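Local coordinates for DNA mismatch repair protein MutS (Thermus aquaticus, PDB 1EWQ) that takes part in DNA mismatch repair, binding mismatched DNA, probably as the recognition step, and has a weak ATPase activity, at residues Asp149-Glu154 and Leu332-Thr337; His712-Glu717 and Gln727-Pro732. One frame throughout, in Å; residues are numbered along the deposited sequence.

The two contacts stand far apart, about 38 Å between nearest atoms, and differ in kind. Contact 1 is buried and joins two domains: the turn 149-154 of MutS domain II rests on the helical segment 332-337 of domain III, through side chains that reach a main-chain carbonyl and a serine hydroxyl, with one water between. Contact 2 lies at the surface within domain V and binds neighbouring strands of one hairpin, 712-717 and 727-732, by main-chain hydrogen bonds to which a histidine ring adds a bond of its own. An arginine thus carries much of the first, a histidine much of the second, and no element is common to both.

Contact 1. Residues Asp149-Glu154 and Leu332-Thr337; sequences DVSTGE and LERLAT
Arg334 lays its extended chain alongside Ser151, joining the β-turn between strands 143-149 and 154-160 of domain II to helix 332-340 of domain III. The turn closes in a G1 β-bulge, Gly153 and Glu154 both facing Asp149; Gly153 has a positive phi at which a side chain would jam against the preceding carbonyl. CG of Arg334 stands anti to its own carbonyl carbon (chi1 -85°), and the straight run to NE brings the guanidinium edge to Ser151. NE donates to Ser151 OG at 2.8 Å, a bent bond (135°) with the oxygen 29° out of the guanidinium plane. The same hydroxyl gives its proton to Asp149 OD1, 2.8 Å from OG, on the syn side, so a small serine relays between aspartate and arginine. NH1 and NH2 of Arg334 are taken by the carbonyls of Pro128 and Glu130. With an alanine here, Ser151 OG and those two carbonyls would probably lose their donor, and a gap would open beside the turn. Thr152 crosses Glu333 obliquely, its CB 3.7 Å from Glu333 OE2, while Glu333 OE1 forms a salt bridge with Arg286. CG2 of Thr152 lies 4.0 Å from Arg334 CG; its OG1 accepts from Glu154 N, closing an ST turn. Thr337 faces the turn, with OG1 3.0 Å from Ser151 O and CG2 3.5 Å from Val150 O. One water donates to both Ser151 O and Arg334 O, 2.6 Å from the latter.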
ATOM      1  N   ASP C 149      22.758  -3.117  15.729  1.00 24.07           N
ATOM      2  CA  ASP C 149      22.103  -1.882  15.324  1.00 24.85           C
ATOM      3  C   ASP C 149      23.308  -1.029  14.998  1.00 24.86           C
ATOM      4  O   ASP C 149      23.979  -0.493  15.887  1.00 24.79           O
ATOM      5  CB  ASP C 149      21.298  -1.244  16.461  1.00 25.40           C
ATOM      6  CG  ASP C 149      20.529  -0.013  16.002  1.00 26.08           C
ATOM      7  OD1 ASP C 149      21.027   0.688  15.091  1.00 25.84           O
ATOM      8  OD2 ASP C 149      19.436   0.259  16.560  1.00 26.69           O
ATOM      9  N   VAL C 150      23.594  -0.929  13.710  1.00 24.97           N
ATOM     10  CA  VAL C 150      24.746  -0.190  13.241  1.00 25.19           C
ATOM     11  C   VAL C 150      24.705   1.297  13.588  1.00 25.39           C
ATOM     12  O   VAL C 150      25.759   1.919  13.721  1.00 25.73           O
ATOM     13  CB  VAL C 150      24.901  -0.371  11.707  1.00 25.87           C
ATOM     14  CG1 VAL C 150      26.207   0.214  11.238  1.00 25.70           C
ATOM     15  CG2 VAL C 150      24.827  -1.859  11.353  1.00 26.24           C
ATOM     16  N   SER C 151      23.509   1.873  13.749  1.00 25.04           N
ATOM     17  CA  SER C 151      23.411   3.300  14.068  1.00 24.74           C
ATOM     18  C   SER C 151      23.721   3.620  15.527  1.00 24.71           C
ATOM     19  O   SER C 151      23.998   4.770  15.860  1.00 24.86           O
ATOM     20  CB  SER C 151      22.018   3.855  13.722  1.00 24.99           C
ATOM     21  OG  SER C 151      21.048   3.478  14.685  1.00 24.60           O
ATOM     22  N   THR C 152      23.676   2.619  16.399  1.00 24.42           N
ATOM     23  CA  THR C 152      23.957   2.861  17.817  1.00 24.51           C
ATOM     24  C   THR C 152      25.118   2.028  18.341  1.00 24.49           C
ATOM     25  O   THR C 152      25.728   2.362  19.353  1.00 24.88           O
ATOM     26  CB  THR C 152      22.739   2.548  18.706  1.00 24.48           C
ATOM     27  OG1 THR C 152      22.491   1.136  18.697  1.00 24.50           O
ATOM     28  CG2 THR C 152      21.496   3.287  18.192  1.00 24.41           C
ATOM     29  N   GLY C 153      25.425   0.943  17.643  1.00 24.77           N
ATOM     30  CA  GLY C 153      26.501   0.078  18.078  1.00 24.28           C
ATOM     31  C   GLY C 153      25.980  -1.030  18.977  1.00 24.14           C
ATOM     32  O   GLY C 153      26.764  -1.858  19.445  1.00 24.28           O
ATOM     33  N   GLU C 154      24.670  -1.051  19.236  1.00 23.92           N
ATOM     34  CA  GLU C 154      24.110  -2.102  20.081  1.00 24.06           C
ATOM     35  C   GLU C 154      24.475  -3.415  19.398  1.00 23.93           C
ATOM     36  O   GLU C 154      24.220  -3.613  18.208  1.00 23.31           O
ATOM     37  CB  GLU C 154      22.590  -1.984  20.228  1.00 24.04           C
ATOM     38  CG  GLU C 154      22.046  -2.979  21.244  1.00 24.13           C
ATOM     39  CD  GLU C 154      20.572  -2.788  21.581  1.00 25.29           C
ATOM     40  OE1 GLU C 154      19.829  -2.177  20.774  1.00 25.39           O
ATOM     41  OE2 GLU C 154      20.154  -3.277  22.656  1.00 25.49           O
ATOM     42  N   LEU C 332      21.788  11.911  20.879  1.00 25.25           N
ATOM     43  CA  LEU C 332      23.229  11.917  21.097  1.00 25.72           C
ATOM     44  C   LEU C 332      23.931  10.571  20.934  1.00 25.67           C
ATOM     45  O   LEU C 332      25.152  10.518  20.730  1.00 25.56           O
ATOM     46  CB  LEU C 332      23.540  12.509  22.471  1.00 26.22           C
ATOM     47  CG  LEU C 332      23.571  14.045  22.531  1.00 27.20           C
ATOM     48  CD1 LEU C 332      22.344  14.623  21.848  1.00 27.47           C
ATOM     49  CD2 LEU C 332      23.668  14.495  23.981  1.00 27.17           C
ATOM     50  N   GLU C 333      23.167   9.491  21.028  1.00 25.28           N
ATOM     51  CA  GLU C 333      23.721   8.162  20.865  1.00 25.31           C
ATOM     52  C   GLU C 333      24.030   7.918  19.380  1.00 25.74           C
ATOM     53  O   GLU C 333      25.127   7.460  19.035  1.00 25.47           O
ATOM     54  CB  GLU C 333      22.742   7.117  21.409  1.00 25.16           C
ATOM     55  CG  GLU C 333      23.113   5.682  21.083  1.00 24.96           C
ATOM     56  CD  GLU C 333      22.266   4.671  21.842  1.00 24.80           C
ATOM     57  OE1 GLU C 333      21.044   4.900  21.997  1.00 24.52           O
ATOM     58  OE2 GLU C 333      22.821   3.642  22.271  1.00 24.38           O
ATOM     59  N   ARG C 334      23.078   8.228  18.503  1.00 25.99           N
ATOM     60  CA  ARG C 334      23.307   8.050  17.068  1.00 26.77           C
ATOM     61  C   ARG C 334      24.285   9.103  16.537  1.00 26.62           C
ATOM     62  O   ARG C 334      24.988   8.882  15.554  1.00 26.70           O
ATOM     63  CB  ARG C 334      21.983   8.122  16.299  1.00 27.07           C
ATOM     64  CG  ARG C 334      21.271   6.793  16.269  1.00 27.51           C
ATOM     65  CD  ARG C 334      19.945   6.847  15.541  1.00 27.55           C
ATOM     66  NE  ARG C 334      19.322   5.524  15.517  1.00 27.71           N
ATOM     67  CZ  ARG C 334      18.047   5.299  15.231  1.00 27.69           C
ATOM     68  NH1 ARG C 334      17.239   6.309  14.948  1.00 27.90           N
ATOM     69  NH2 ARG C 334      17.586   4.060  15.213  1.00 27.88           N
ATOM     70  N   LEU C 335      24.329  10.244  17.212  1.00 27.09           N
ATOM     71  CA  LEU C 335      25.222  11.335  16.840  1.00 27.42           C
ATOM     72  C   LEU C 335      26.660  10.905  17.182  1.00 27.69           C
ATOM     73  O   LEU C 335      27.602  11.147  16.420  1.00 27.83           O
ATOM     74  CB  LEU C 335      24.821  12.594  17.618  1.00 27.91           C
ATOM     75  CG  LEU C 335      25.178  13.970  17.053  1.00 28.48           C
ATOM     76  CD1 LEU C 335      26.693  14.177  17.048  1.00 28.19           C
ATOM     77  CD2 LEU C 335      24.608  14.076  15.644  1.00 29.18           C
ATOM     78  N   ALA C 336      26.820  10.246  18.324  1.00 27.50           N
ATOM     79  CA  ALA C 336      28.128   9.762  18.746  1.00 27.52           C
ATOM     80  C   ALA C 336      28.681   8.758  17.729  1.00 27.61           C
ATOM     81  O   ALA C 336      29.857   8.823  17.352  1.00 27.10           O
ATOM     82  CB  ALA C 336      28.017   9.107  20.119  1.00 27.78           C
ATOM     83  N   THR C 337      27.814   7.844  17.287  1.00 27.32           N
ATOM     84  CA  THR C 337      28.167   6.810  16.315  1.00 27.38           C
ATOM     85  C   THR C 337      28.610   7.413  14.984  1.00 28.00           C
ATOM     86  O   THR C 337      29.599   6.968  14.391  1.00 27.90           O
ATOM     87  CB  THR C 337      26.974   5.849  16.047  1.00 27.04           C
ATOM     88  OG1 THR C 337      26.545   5.253  17.280  1.00 26.06           O
ATOM     89  CG2 THR C 337      27.380   4.745  15.075  1.00 26.85           C
TER
HETATM   90  O   HOH W   1      24.357   6.967  13.855  1.00 17.71           O

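Contact 2. Residues His712-Glu717 and Gln727-Pro732; sequences HVAARE and QVLPGP
His712 and Leu729 form an antiparallel hydrogen-bonded pair in the β-hairpin of strands 708-716 and 723-730. Two main-chain bonds close it: His712 N donates to Leu729 O at 3.0 Å, and Leu729 N returns a bond to His712 O at 2.7 Å. A third bond comes from the imidazole. With chi1 at 76°, CG sits between the backbone N and the carbonyl carbon, which carries the ring to the turn that follows the second strand; there ND1 donates to Gly731 O at 2.6 Å, the donor lying above that carbonyl's plane. Gly731 suits this bend because its phi is positive and a CB would crowd Pro732 CD.

The ring is also packed on both faces. Pro732 O lies over the centre of one, 3.4 Å above the plane, and Leu729 CB covers the other, 3.5 Å from His712 CE1. Leucine serves well here, since its CD1 reaches both the ring and, at 4.1 Å, Ala714 CB, a methyl small enough to fit beside it. Val713 and Val728 add a lighter apolar touch, CG1 to CG2 at 4.2 Å.

Strand 723-730 is outermost in its six-stranded sheet within the chain, while strand 708-716 runs between it and strand 578-582, where Val713 bonds to Thr582 through the backbone. Val713 also packs on Ala587 and Lys589, predicted ATP-binding residues of the P-loop, and Val728 on Phe592 of helix 589-603.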
ATOM      1  N   HIS C 712     -18.212 -14.689  35.771  1.00 29.61           N
ATOM      2  CA  HIS C 712     -19.039 -14.629  34.579  1.00 30.34           C
ATOM      3  C   HIS C 712     -19.517 -13.223  34.296  1.00 31.07           C
ATOM      4  O   HIS C 712     -19.392 -12.318  35.127  1.00 31.17           O
ATOM      5  CB  HIS C 712     -20.270 -15.551  34.711  1.00 30.24           C
ATOM      6  CG  HIS C 712     -21.348 -15.010  35.608  1.00 30.11           C
ATOM      7  ND1 HIS C 712     -21.214 -14.928  36.977  1.00 30.17           N
ATOM      8  CD2 HIS C 712     -22.574 -14.509  35.324  1.00 29.92           C
ATOM      9  CE1 HIS C 712     -22.308 -14.399  37.497  1.00 29.81           C
ATOM     10  NE2 HIS C 712     -23.147 -14.134  36.514  1.00 29.80           N
ATOM     11  N   VAL C 713     -20.044 -13.050  33.095  1.00 32.10           N
ATOM     12  CA  VAL C 713     -20.613 -11.785  32.688  1.00 33.71           C
ATOM     13  C   VAL C 713     -22.032 -12.154  32.293  1.00 34.97           C
ATOM     14  O   VAL C 713     -22.321 -13.318  32.007  1.00 34.68           O
ATOM     15  CB  VAL C 713     -19.858 -11.167  31.495  1.00 33.47           C
ATOM     16  CG1 VAL C 713     -18.485 -10.679  31.958  1.00 33.43           C
ATOM     17  CG2 VAL C 713     -19.717 -12.189  30.381  1.00 33.35           C
ATOM     18  N   ALA C 714     -22.922 -11.177  32.282  1.00 36.14           N
ATOM     19  CA  ALA C 714     -24.299 -11.460  31.948  1.00 37.99           C
ATOM     20  C   ALA C 714     -24.904 -10.462  30.981  1.00 39.35           C
ATOM     21  O   ALA C 714     -24.409  -9.340  30.818  1.00 39.47           O
ATOM     22  CB  ALA C 714     -25.133 -11.513  33.232  1.00 37.58           C
ATOM     23  N   ALA C 715     -25.973 -10.899  30.328  1.00 41.17           N
ATOM     24  CA  ALA C 715     -26.709 -10.059  29.404  1.00 43.01           C
ATOM     25  C   ALA C 715     -28.041  -9.843  30.108  1.00 44.61           C
ATOM     26  O   ALA C 715     -28.414 -10.624  30.988  1.00 44.71           O
ATOM     27  CB  ALA C 715     -26.917 -10.771  28.084  1.00 42.95           C
ATOM     28  N   ARG C 716     -28.747  -8.786  29.736  1.00 46.34           N
ATOM     29  CA  ARG C 716     -30.031  -8.481  30.348  1.00 48.35           C
ATOM     30  C   ARG C 716     -31.080  -8.213  29.282  1.00 49.30           C
ATOM     31  O   ARG C 716     -30.892  -7.358  28.418  1.00 49.20           O
ATOM     32  CB  ARG C 716     -29.895  -7.255  31.242  1.00 49.09           C
ATOM     33  CG  ARG C 716     -30.194  -7.509  32.704  1.00 50.32           C
ATOM     34  CD  ARG C 716     -31.683  -7.664  32.955  1.00 50.99           C
ATOM     35  NE  ARG C 716     -31.972  -7.680  34.389  1.00 51.77           N
ATOM     36  CZ  ARG C 716     -33.189  -7.813  34.911  1.00 51.95           C
ATOM     37  NH1 ARG C 716     -34.245  -7.945  34.117  1.00 52.11           N
ATOM     38  NH2 ARG C 716     -33.354  -7.808  36.230  1.00 51.75           N
ATOM     39  N   GLU C 717     -32.179  -8.955  29.343  1.00 50.46           N
ATOM     40  CA  GLU C 717     -33.265  -8.792  28.386  1.00 51.84           C
ATOM     41  C   GLU C 717     -34.139  -7.664  28.933  1.00 52.35           C
ATOM     42  O   GLU C 717     -34.856  -7.849  29.916  1.00 52.48           O
ATOM     43  CB  GLU C 717     -34.051 -10.108  28.286  1.00 52.48           C
ATOM     44  CG  GLU C 717     -33.129 -11.328  28.167  1.00 53.82           C
ATOM     45  CD  GLU C 717     -33.860 -12.662  28.226  1.00 54.46           C
ATOM     46  OE1 GLU C 717     -34.634 -12.957  27.290  1.00 55.27           O
ATOM     47  OE2 GLU C 717     -33.657 -13.414  29.208  1.00 54.56           O
ATOM     48  N   GLN C 727     -19.808  -5.823  33.476  1.00 38.77           N
ATOM     49  CA  GLN C 727     -19.358  -6.032  34.847  1.00 38.47           C
ATOM     50  C   GLN C 727     -19.006  -7.510  35.015  1.00 37.96           C
ATOM     51  O   GLN C 727     -19.789  -8.394  34.648  1.00 37.89           O
ATOM     52  CB  GLN C 727     -20.451  -5.662  35.862  1.00 38.91           C
ATOM     53  CG  GLN C 727     -20.744  -4.162  36.047  1.00 39.56           C
ATOM     54  CD  GLN C 727     -21.484  -3.535  34.870  1.00 39.73           C
ATOM     55  OE1 GLN C 727     -22.303  -4.182  34.219  1.00 39.81           O
ATOM     56  NE2 GLN C 727     -21.208  -2.263  34.607  1.00 40.19           N
ATOM     57  N   VAL C 728     -17.825  -7.788  35.545  1.00 37.09           N
ATOM     58  CA  VAL C 728     -17.444  -9.173  35.770  1.00 36.56           C
ATOM     59  C   VAL C 728     -18.024  -9.552  37.130  1.00 36.38           C
ATOM     60  O   VAL C 728     -17.698  -8.953  38.154  1.00 35.97           O
ATOM     61  CB  VAL C 728     -15.916  -9.349  35.743  1.00 36.41           C
ATOM     62  CG1 VAL C 728     -15.539 -10.748  36.201  1.00 36.37           C
ATOM     63  CG2 VAL C 728     -15.410  -9.112  34.331  1.00 35.90           C
ATOM     64  N   LEU C 729     -18.902 -10.552  37.116  1.00 36.08           N
ATOM     65  CA  LEU C 729     -19.609 -11.004  38.306  1.00 35.73           C
ATOM     66  C   LEU C 729     -19.081 -12.294  38.930  1.00 35.47           C
ATOM     67  O   LEU C 729     -18.470 -13.124  38.259  1.00 35.57           O
ATOM     68  CB  LEU C 729     -21.092 -11.191  37.960  1.00 35.80           C
ATOM     69  CG  LEU C 729     -21.793 -10.061  37.190  1.00 36.20           C
ATOM     70  CD1 LEU C 729     -23.165 -10.528  36.710  1.00 35.93           C
ATOM     71  CD2 LEU C 729     -21.924  -8.829  38.084  1.00 36.03           C
ATOM     72  N   PRO C 730     -19.331 -12.483  40.234  1.00 34.96           N
ATOM     73  CA  PRO C 730     -18.872 -13.689  40.919  1.00 34.68           C
ATOM     74  C   PRO C 730     -19.715 -14.898  40.538  1.00 34.36           C
ATOM     75  O   PRO C 730     -20.865 -14.754  40.132  1.00 34.21           O
ATOM     76  CB  PRO C 730     -19.021 -13.323  42.392  1.00 34.96           C
ATOM     77  CG  PRO C 730     -20.208 -12.411  42.381  1.00 34.63           C
ATOM     78  CD  PRO C 730     -19.934 -11.536  41.188  1.00 34.66           C
ATOM     79  N   GLY C 731     -19.128 -16.084  40.670  1.00 34.24           N
ATOM     80  CA  GLY C 731     -19.835 -17.311  40.356  1.00 33.74           C
ATOM     81  C   GLY C 731     -20.027 -17.544  38.874  1.00 33.77           C
ATOM     82  O   GLY C 731     -19.689 -16.685  38.059  1.00 33.34           O
ATOM     83  N   PRO C 732     -20.561 -18.717  38.497  1.00 33.89           N
ATOM     84  CA  PRO C 732     -20.814 -19.106  37.107  1.00 34.01           C
ATOM     85  C   PRO C 732     -22.074 -18.444  36.559  1.00 34.13           C
ATOM     86  O   PRO C 732     -22.853 -17.862  37.313  1.00 34.24           O
ATOM     87  CB  PRO C 732     -20.970 -20.616  37.207  1.00 33.99           C
ATOM     88  CG  PRO C 732     -21.681 -20.757  38.523  1.00 33.78           C
ATOM     89  CD  PRO C 732     -20.871 -19.836  39.407  1.00 33.88           C
TER